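Local coordinates for protein tylactone synthase starter module and modules 1 & 2 (Streptomyces fradiae, PDB 2Z5L) that probably reduces, as the first ketoreductase of the tylosin polyketide synthase, the beta-keto group of the growing chain with NADPH and so sets the hydroxyl stereochemistry, at residues 173-178 against 349-354; 178-183 against 491-496; 272-277 against 456-461. One frame throughout, in Å; residues are numbered along the deposited sequence.

Interaction 1 of 3, residues 173-178 against 349-354; sequences ALELPD and AVIDTL
E175, the last residue of helix 160-175, reaches across to I351 and grips the start of the short 3-10 turn 351-353. Its CB already lies 3.9 Å from I351 CD1, and from CG onward the chain runs extended (chi2 -170°), carrying the carboxylate to the backbone of the loop. There E175 CD rests 3.5 Å from I351 CG1, and OE1 accepts from I351 N at 2.7 Å through its syn lone pair, in a nearly straight bond of 164°. The same oxygen takes a hydrogen from a water that in turn accepts from D352 N, so OE1 serves two successive N-H groups at the beginning of the turn, one directly and one through water. E175 OE1 also lies 3.5 Å from V350 CB. E175 OE2 receives a second water, 2.7 Å away, which also donates to A349 O, and is bonded to G400 N as well; with both oxygens engaged, rotation of the carboxylate is probably restrained. Beside this polar grip, L176 CD1 touches I351 CD1 at 4.2 Å. I351 packs on F168 and A172 of helix 160-175, while Q130 of helix 119-135 donates to I351 O and L354 O and L354 rests on I126, so the loop between strand 338-341 and helix 356-376 in the ketoreductase domain is held against both helices.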
loop_
_atom_site.group_PDB
_atom_site.type_symbol
_atom_site.label_atom_id
_atom_site.label_comp_id
_atom_site.label_asym_id
_atom_site.label_seq_id
_atom_site.Cartn_x
_atom_site.Cartn_y
_atom_site.Cartn_z
ATOM N N ALA A 173 3.563 -5.831 11.603
ATOM C CA ALA A 173 4.883 -6.284 12.022
ATOM C C ALA A 173 5.554 -5.289 12.967
ATOM O O ALA A 173 6.175 -5.675 13.962
ATOM C CB ALA A 173 5.769 -6.515 10.797
ATOM N N LEU A 174 5.403 -4.006 12.652
ATOM C CA LEU A 174 5.999 -2.922 13.429
ATOM C C LEU A 174 5.226 -2.548 14.683
ATOM O O LEU A 174 5.807 -2.116 15.688
ATOM C CB LEU A 174 6.149 -1.683 12.540
ATOM C CG LEU A 174 7.020 -1.830 11.288
ATOM C CD1 LEU A 174 6.610 -0.793 10.258
ATOM C CD2 LEU A 174 8.486 -1.696 11.654
ATOM N N GLU A 175 3.911 -2.702 14.621
ATOM C CA GLU A 175 3.047 -2.377 15.752
ATOM C C GLU A 175 2.933 -3.483 16.793
ATOM O O GLU A 175 2.838 -3.215 17.998
ATOM C CB GLU A 175 1.651 -2.037 15.253
ATOM C CG GLU A 175 1.446 -0.579 14.987
ATOM C CD GLU A 175 -0.006 -0.271 14.741
ATOM O OE1 GLU A 175 -0.841 -0.704 15.562
ATOM O OE2 GLU A 175 -0.309 0.394 13.730
ATOM N N LEU A 176 2.937 -4.718 16.301
ATOM C CA LEU A 176 2.817 -5.907 17.131
ATOM C C LEU A 176 3.881 -6.935 16.743
ATOM O O LEU A 176 3.560 -8.015 16.266
ATOM C CB LEU A 176 1.427 -6.518 16.939
ATOM C CG LEU A 176 0.272 -5.516 17.006
ATOM C CD1 LEU A 176 -1.066 -6.235 16.795
ATOM C CD2 LEU A 176 0.302 -4.815 18.366
ATOM N N PRO A 177 5.161 -6.616 16.960
ATOM C CA PRO A 177 6.285 -7.507 16.627
ATOM C C PRO A 177 6.221 -8.909 17.231
ATOM O O PRO A 177 6.627 -9.875 16.596
ATOM C CB PRO A 177 7.506 -6.749 17.153
ATOM C CG PRO A 177 7.080 -5.345 17.168
ATOM C CD PRO A 177 5.643 -5.397 17.626
ATOM N N ASP A 178 5.730 -9.005 18.461
ATOM C CA ASP A 178 5.657 -10.280 19.157
ATOM C C ASP A 178 4.457 -11.127 18.769
ATOM O O ASP A 178 4.387 -12.302 19.125
ATOM C CB ASP A 178 5.625 -10.055 20.666
ATOM C CG ASP A 178 6.749 -9.166 21.145
ATOM O OD1 ASP A 178 7.886 -9.330 20.654
ATOM O OD2 ASP A 178 6.491 -8.308 22.017
ATOM N N ALA A 349 -3.956 6.016 13.301
ATOM C CA ALA A 349 -4.662 5.211 14.284
ATOM C C ALA A 349 -4.029 3.819 14.358
ATOM O O ALA A 349 -3.962 3.108 13.354
ATOM C CB ALA A 349 -6.138 5.096 13.907
ATOM N N VAL A 350 -3.546 3.447 15.542
ATOM C CA VAL A 350 -2.942 2.142 15.741
ATOM C C VAL A 350 -3.989 1.060 15.572
ATOM O O VAL A 350 -5.194 1.312 15.685
ATOM C CB VAL A 350 -2.330 2.002 17.156
ATOM C CG1 VAL A 350 -1.119 2.903 17.282
ATOM C CG2 VAL A 350 -3.375 2.360 18.200
ATOM N N ILE A 351 -3.512 -0.149 15.302
ATOM C CA ILE A 351 -4.369 -1.314 15.095
ATOM C C ILE A 351 -5.387 -1.572 16.202
ATOM O O ILE A 351 -6.553 -1.905 15.935
ATOM C CB ILE A 351 -3.515 -2.567 14.924
ATOM C CG1 ILE A 351 -2.578 -2.376 13.736
ATOM C CG2 ILE A 351 -4.420 -3.804 14.718
ATOM C CD1 ILE A 351 -1.545 -3.487 13.590
ATOM N N ASP A 352 -4.951 -1.419 17.446
ATOM C CA ASP A 352 -5.846 -1.654 18.574
ATOM C C ASP A 352 -7.023 -0.693 18.572
ATOM O O ASP A 352 -8.075 -0.996 19.129
ATOM C CB ASP A 352 -5.102 -1.522 19.911
ATOM C CG ASP A 352 -6.031 -1.661 21.107
ATOM O OD1 ASP A 352 -6.637 -2.742 21.270
ATOM O OD2 ASP A 352 -6.163 -0.688 21.881
ATOM N N THR A 353 -6.846 0.463 17.939
ATOM C CA THR A 353 -7.907 1.461 17.894
ATOM C C THR A 353 -8.436 1.699 16.485
ATOM O O THR A 353 -9.199 2.633 16.271
ATOM C CB THR A 353 -7.426 2.810 18.452
ATOM O OG1 THR A 353 -6.463 3.384 17.561
ATOM C CG2 THR A 353 -6.785 2.612 19.815
ATOM N N LEU A 354 -8.025 0.870 15.529
ATOM C CA LEU A 354 -8.473 1.022 14.147
ATOM C C LEU A 354 -9.927 0.573 14.012
ATOM O O LEU A 354 -10.224 -0.625 14.013
ATOM C CB LEU A 354 -7.567 0.208 13.216
ATOM C CG LEU A 354 -7.783 0.253 11.685
ATOM C CD1 LEU A 354 -7.745 1.660 11.199
ATOM C CD2 LEU A 354 -6.700 -0.562 10.995
HETATM O O HOH W 1 -2.515 1.165 12.336
HETATM O O HOH W 2 -2.076 -1.527 18.155
#

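Interaction 2 of 3, residues 178-183 against 491-496; sequences DIWGGL and AIRPGR
R493 NH1 donates to W180 O at 2.8 Å, with an angle of 149° at the hydrogen, and joins the residue just after helix 482-492 to the opening of strand 180-186. That strand belongs to the parallel, Rossmann-like array in the N-terminal part of the chain. The carbonyl of W180 lies near the guanidinium plane, at its edge, while the donor is tilted 25° from the carbonyl plane. R493 NH2 adds two weak bonds, one to the same W180 O at 3.2 Å and one to G181 O at 2.8 Å, so that the arginine spans two consecutive carbonyls at the strand's start. A salt bridge from NH2 to D231 gives the positive charge a partner within this buried setting, and W180 O accepts a further bond from R141. The side chain gets there by leaving with CG anti to the backbone N and then bending at chi2, which brings its guanidinium to the carbonyls of W180 and G181. Around this polar core, the indole of W180 packs on A172 and A173 of helix 160-175 and on V142 and A144 of strand 140-147, and R493 itself lies against A173. The guanidinium meets the indole obliquely, their planes 42° apart, and R493 NH2 comes 3.6 Å from W180 CD1.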
loop_
_atom_site.group_PDB
_atom_site.type_symbol
_atom_site.label_atom_id
_atom_site.label_comp_id
_atom_site.label_asym_id
_atom_site.label_seq_id
_atom_site.Cartn_x
_atom_site.Cartn_y
_atom_site.Cartn_z
ATOM N N ASP A 178 5.730 -9.005 18.461
ATOM C CA ASP A 178 5.657 -10.280 19.157
ATOM C C ASP A 178 4.457 -11.127 18.769
ATOM O O ASP A 178 4.387 -12.302 19.125
ATOM C CB ASP A 178 5.625 -10.055 20.666
ATOM C CG ASP A 178 6.749 -9.166 21.145
ATOM O OD1 ASP A 178 7.886 -9.330 20.654
ATOM O OD2 ASP A 178 6.491 -8.308 22.017
ATOM N N ILE A 179 3.518 -10.533 18.042
ATOM C CA ILE A 179 2.310 -11.233 17.620
ATOM C C ILE A 179 2.295 -11.527 16.126
ATOM O O ILE A 179 1.954 -12.635 15.705
ATOM C CB ILE A 179 1.044 -10.403 17.991
ATOM C CG1 ILE A 179 0.876 -10.354 19.509
ATOM C CG2 ILE A 179 -0.186 -10.999 17.358
ATOM C CD1 ILE A 179 -0.258 -9.476 19.972
ATOM N N TRP A 180 2.674 -10.539 15.319
ATOM C CA TRP A 180 2.667 -10.727 13.874
ATOM C C TRP A 180 3.721 -11.702 13.369
ATOM O O TRP A 180 4.909 -11.572 13.669
ATOM C CB TRP A 180 2.840 -9.389 13.150
ATOM C CG TRP A 180 2.650 -9.530 11.680
ATOM C CD1 TRP A 180 3.614 -9.482 10.712
ATOM C CD2 TRP A 180 1.419 -9.801 11.011
ATOM N NE1 TRP A 180 3.054 -9.708 9.478
ATOM C CE2 TRP A 180 1.707 -9.908 9.633
ATOM C CE3 TRP A 180 0.092 -9.966 11.444
ATOM C CZ2 TRP A 180 0.721 -10.174 8.682
ATOM C CZ3 TRP A 180 -0.887 -10.231 10.492
ATOM C CH2 TRP A 180 -0.564 -10.330 9.130
ATOM N N GLY A 181 3.276 -12.676 12.588
ATOM C CA GLY A 181 4.196 -13.649 12.041
ATOM C C GLY A 181 4.710 -13.203 10.682
ATOM O O GLY A 181 5.859 -12.794 10.553
ATOM N N GLY A 182 3.853 -13.284 9.669
ATOM C CA GLY A 182 4.232 -12.874 8.331
ATOM C C GLY A 182 3.162 -13.068 7.272
ATOM O O GLY A 182 2.041 -13.502 7.559
ATOM N N LEU A 183 3.535 -12.746 6.034
ATOM C CA LEU A 183 2.661 -12.859 4.861
ATOM C C LEU A 183 3.265 -13.857 3.872
ATOM O O LEU A 183 4.463 -13.820 3.608
ATOM C CB LEU A 183 2.532 -11.493 4.169
ATOM C CG LEU A 183 1.752 -10.381 4.889
ATOM C CD1 LEU A 183 2.412 -9.025 4.659
ATOM C CD2 LEU A 183 0.314 -10.394 4.375
ATOM N N ALA A 491 15.366 -2.418 15.412
ATOM C CA ALA A 491 15.177 -2.501 16.858
ATOM C C ALA A 491 13.723 -2.855 17.182
ATOM O O ALA A 491 13.439 -3.536 18.173
ATOM C CB ALA A 491 15.545 -1.176 17.509
ATOM N N ILE A 492 12.806 -2.375 16.347
ATOM C CA ILE A 492 11.380 -2.641 16.523
ATOM C C ILE A 492 11.073 -4.031 15.990
ATOM O O ILE A 492 10.454 -4.842 16.666
ATOM C CB ILE A 492 10.505 -1.631 15.727
ATOM C CG1 ILE A 492 10.814 -0.200 16.172
ATOM C CG2 ILE A 492 9.022 -1.931 15.936
ATOM C CD1 ILE A 492 10.184 0.866 15.279
ATOM N N ARG A 493 11.529 -4.298 14.772
ATOM C CA ARG A 493 11.282 -5.577 14.116
ATOM C C ARG A 493 12.448 -5.941 13.184
ATOM O O ARG A 493 12.753 -5.207 12.243
ATOM C CB ARG A 493 9.968 -5.467 13.326
ATOM C CG ARG A 493 9.622 -6.635 12.403
ATOM C CD ARG A 493 8.926 -7.776 13.130
ATOM N NE ARG A 493 8.340 -8.719 12.179
ATOM C CZ ARG A 493 7.502 -9.694 12.512
ATOM N NH1 ARG A 493 7.143 -9.864 13.776
ATOM N NH2 ARG A 493 7.015 -10.489 11.572
ATOM N N PRO A 494 13.130 -7.067 13.454
ATOM C CA PRO A 494 14.253 -7.502 12.619
ATOM C C PRO A 494 13.728 -8.105 11.319
ATOM O O PRO A 494 12.645 -8.698 11.303
ATOM C CB PRO A 494 14.956 -8.535 13.500
ATOM C CG PRO A 494 13.816 -9.152 14.226
ATOM C CD PRO A 494 12.994 -7.942 14.629
ATOM N N GLY A 495 14.484 -7.954 10.233
ATOM C CA GLY A 495 14.033 -8.489 8.958
ATOM C C GLY A 495 15.025 -8.366 7.821
ATOM O O GLY A 495 16.068 -7.721 7.948
ATOM N N ARG A 496 14.674 -8.982 6.696
ATOM C CA ARG A 496 15.515 -9.000 5.502
ATOM C C ARG A 496 15.098 -7.966 4.442
ATOM O O ARG A 496 15.754 -7.817 3.406
ATOM C CB ARG A 496 15.469 -10.404 4.886
ATOM C CG ARG A 496 15.942 -11.541 5.810
ATOM C CD ARG A 496 17.465 -11.583 5.944
ATOM N NE ARG A 496 17.969 -12.949 6.118
ATOM C CZ ARG A 496 19.250 -13.301 6.027
ATOM N NH1 ARG A 496 20.178 -12.388 5.765
ATOM N NH2 ARG A 496 19.603 -14.571 6.182
#

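Interaction 3 of 3, residues 272-277 against 456-461; sequences GRRLAR and DPDAAV
P457, the first residue of helix 457-470, lays its ring against the guanidinium of R274 from helix 270-281. Just before it, D456 occupies the N-cap position: its OD1 accepts from A459 N at 2.7 Å, on the anti side of the carboxylate and somewhat out of its plane, and so anchors the first turn. The carboxylate of D456 does not touch R274, but its opposite charge would probably add a mild attraction. P457 makes the close van der Waals contact, with CB over one face of the guanidinium, toward its rim, and 3.2 Å from R274 NH2; CG follows at 3.6 Å from the same nitrogen. The backbone N of D458 lies over that face too, farther from the plane. D458 then supplies the charge partner. Its OD1 stands 2.9 Å from R274 NH1 in a salt bridge, with OD2 almost as near at 3.0 Å, so one nitrogen faces both oxygens. The two flat groups are turned 84° apart, which precludes the coplanar, two-nitrogen pairing often found between arginine and aspartate. R274 achieves this through bends at chi2 and chi3, which bring the guanidinium over P457 and beside the carboxylate of D458. One turn beyond P457, V461 closes the contact by placing CG2 3.9 Å from R274 CG, so the aliphatic base of the arginine is packed while its tip is paired. The axes of 272-277 and 457-461 approach to 10.7 Å and cross at -63°, a separation spanned chiefly by the arginine. Helix 270-281, which follows strand 261-265 and whose G272 fits the Rossmann-type glycine pattern, turns another side to helix 300-308, while in helix 457-470 A459 touches W27 and A460 touches W433.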
loop_
_atom_site.group_PDB
_atom_site.type_symbol
_atom_site.label_atom_id
_atom_site.label_comp_id
_atom_site.label_asym_id
_atom_site.label_seq_id
_atom_site.Cartn_x
_atom_site.Cartn_y
_atom_site.Cartn_z
ATOM N N GLY A 272 -1.322 19.330 -4.239
ATOM C CA GLY A 272 -2.158 19.798 -5.339
ATOM C C GLY A 272 -1.808 21.183 -5.874
ATOM O O GLY A 272 -1.490 21.340 -7.059
ATOM N N ARG A 273 -1.838 22.194 -5.007
ATOM C CA ARG A 273 -1.521 23.554 -5.424
ATOM C C ARG A 273 -0.156 23.637 -6.098
ATOM O O ARG A 273 -0.026 24.181 -7.193
ATOM C CB ARG A 273 -1.608 24.510 -4.232
ATOM C CG ARG A 273 -3.003 24.560 -3.599
ATOM C CD ARG A 273 -3.161 25.666 -2.540
ATOM N NE ARG A 273 -4.360 25.448 -1.747
ATOM C CZ ARG A 273 -5.364 26.313 -1.637
ATOM N NH1 ARG A 273 -5.335 27.485 -2.272
ATOM N NH2 ARG A 273 -6.400 26.003 -0.875
ATOM N N ARG A 274 0.852 23.068 -5.450
ATOM C CA ARG A 274 2.221 23.044 -5.958
ATOM C C ARG A 274 2.330 22.385 -7.324
ATOM O O ARG A 274 3.043 22.861 -8.208
ATOM C CB ARG A 274 3.098 22.275 -4.972
ATOM C CG ARG A 274 4.428 21.837 -5.540
ATOM C CD ARG A 274 5.412 22.955 -5.456
ATOM N NE ARG A 274 5.611 23.327 -4.058
ATOM C CZ ARG A 274 6.562 24.150 -3.641
ATOM N NH1 ARG A 274 7.401 24.685 -4.523
ATOM N NH2 ARG A 274 6.682 24.423 -2.347
ATOM N N LEU A 275 1.646 21.260 -7.471
ATOM C CA LEU A 275 1.655 20.512 -8.722
ATOM C C LEU A 275 1.054 21.405 -9.787
ATOM O O LEU A 275 1.610 21.560 -10.867
ATOM C CB LEU A 275 0.805 19.257 -8.559
ATOM C CG LEU A 275 1.249 18.006 -9.317
ATOM C CD1 LEU A 275 0.063 17.029 -9.375
ATOM C CD2 LEU A 275 1.733 18.325 -10.691
ATOM N N ALA A 276 -0.084 22.009 -9.466
ATOM C CA ALA A 276 -0.757 22.874 -10.421
ATOM C C ALA A 276 0.123 24.035 -10.903
ATOM O O ALA A 276 0.289 24.220 -12.105
ATOM C CB ALA A 276 -2.058 23.394 -9.816
ATOM N N ARG A 277 0.694 24.813 -9.985
ATOM C CA ARG A 277 1.546 25.920 -10.393
ATOM C C ARG A 277 2.685 25.476 -11.304
ATOM O O ARG A 277 3.055 26.181 -12.240
ATOM C CB ARG A 277 2.127 26.630 -9.168
ATOM C CG ARG A 277 1.110 27.387 -8.331
ATOM C CD ARG A 277 1.771 28.017 -7.094
ATOM N NE ARG A 277 0.840 28.706 -6.217
ATOM C CZ ARG A 277 0.406 29.953 -6.400
ATOM N NH1 ARG A 277 0.820 30.666 -7.441
ATOM N NH2 ARG A 277 -0.436 30.498 -5.528
ATOM N N ASP A 456 12.335 18.227 -0.501
ATOM C CA ASP A 456 11.978 19.567 -0.948
ATOM C C ASP A 456 10.848 19.457 -1.960
ATOM O O ASP A 456 10.945 18.724 -2.944
ATOM C CB ASP A 456 13.193 20.286 -1.564
ATOM C CG ASP A 456 12.803 21.548 -2.343
ATOM O OD1 ASP A 456 12.726 21.477 -3.588
ATOM O OD2 ASP A 456 12.554 22.607 -1.714
ATOM N N PRO A 457 9.754 20.193 -1.729
ATOM C CA PRO A 457 8.584 20.184 -2.612
ATOM C C PRO A 457 8.944 20.151 -4.094
ATOM O O PRO A 457 8.524 19.254 -4.819
ATOM C CB PRO A 457 7.839 21.457 -2.206
ATOM C CG PRO A 457 8.116 21.528 -0.748
ATOM C CD PRO A 457 9.608 21.209 -0.675
ATOM N N ASP A 458 9.733 21.132 -4.523
ATOM C CA ASP A 458 10.166 21.249 -5.909
ATOM C C ASP A 458 11.018 20.075 -6.357
ATOM O O ASP A 458 10.830 19.534 -7.455
ATOM C CB ASP A 458 10.927 22.563 -6.102
ATOM C CG ASP A 458 10.013 23.780 -5.988
ATOM O OD1 ASP A 458 8.999 23.833 -6.747
ATOM O OD2 ASP A 458 10.309 24.669 -5.148
ATOM N N ALA A 459 11.960 19.683 -5.509
ATOM C CA ALA A 459 12.813 18.550 -5.821
ATOM C C ALA A 459 11.891 17.343 -5.993
ATOM O O ALA A 459 12.029 16.571 -6.950
ATOM C CB ALA A 459 13.793 18.319 -4.680
ATOM N N ALA A 460 10.940 17.193 -5.075
ATOM C CA ALA A 460 9.995 16.081 -5.120
ATOM C C ALA A 460 9.262 16.078 -6.462
ATOM O O ALA A 460 9.077 15.027 -7.087
ATOM C CB ALA A 460 9.004 16.182 -3.953
ATOM N N VAL A 461 8.844 17.259 -6.908
ATOM C CA VAL A 461 8.158 17.376 -8.197
ATOM C C VAL A 461 9.090 16.977 -9.341
ATOM O O VAL A 461 8.656 16.339 -10.303
ATOM C CB VAL A 461 7.627 18.816 -8.436
ATOM C CG1 VAL A 461 7.149 18.972 -9.894
ATOM C CG2 VAL A 461 6.479 19.089 -7.489
#

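In the fold
Interactions 1 and 2 are neighbours, with centres 12 Å apart: they share D178, and helix 160-175 leads directly into strand 180-186. They also touch, P177 O lying 2.9 Å from R493 NH1. Interaction 3 is remote, its centre 32 Å from that of interaction 1 and 35 Å from that of interaction 2. In chain order 173-178 and 178-183 come first, then 272-277, 349-354, 456-461 and finally 491-496, so the spans of interactions 1 and 3 alternate. Interactions 1 and 2 thus tie the N-terminal Rossmann-like part to later segments, whereas interaction 3 packs helix 270-281 against helix 457-470; 349-354 and 272-277 both belong to the ketoreductase domain.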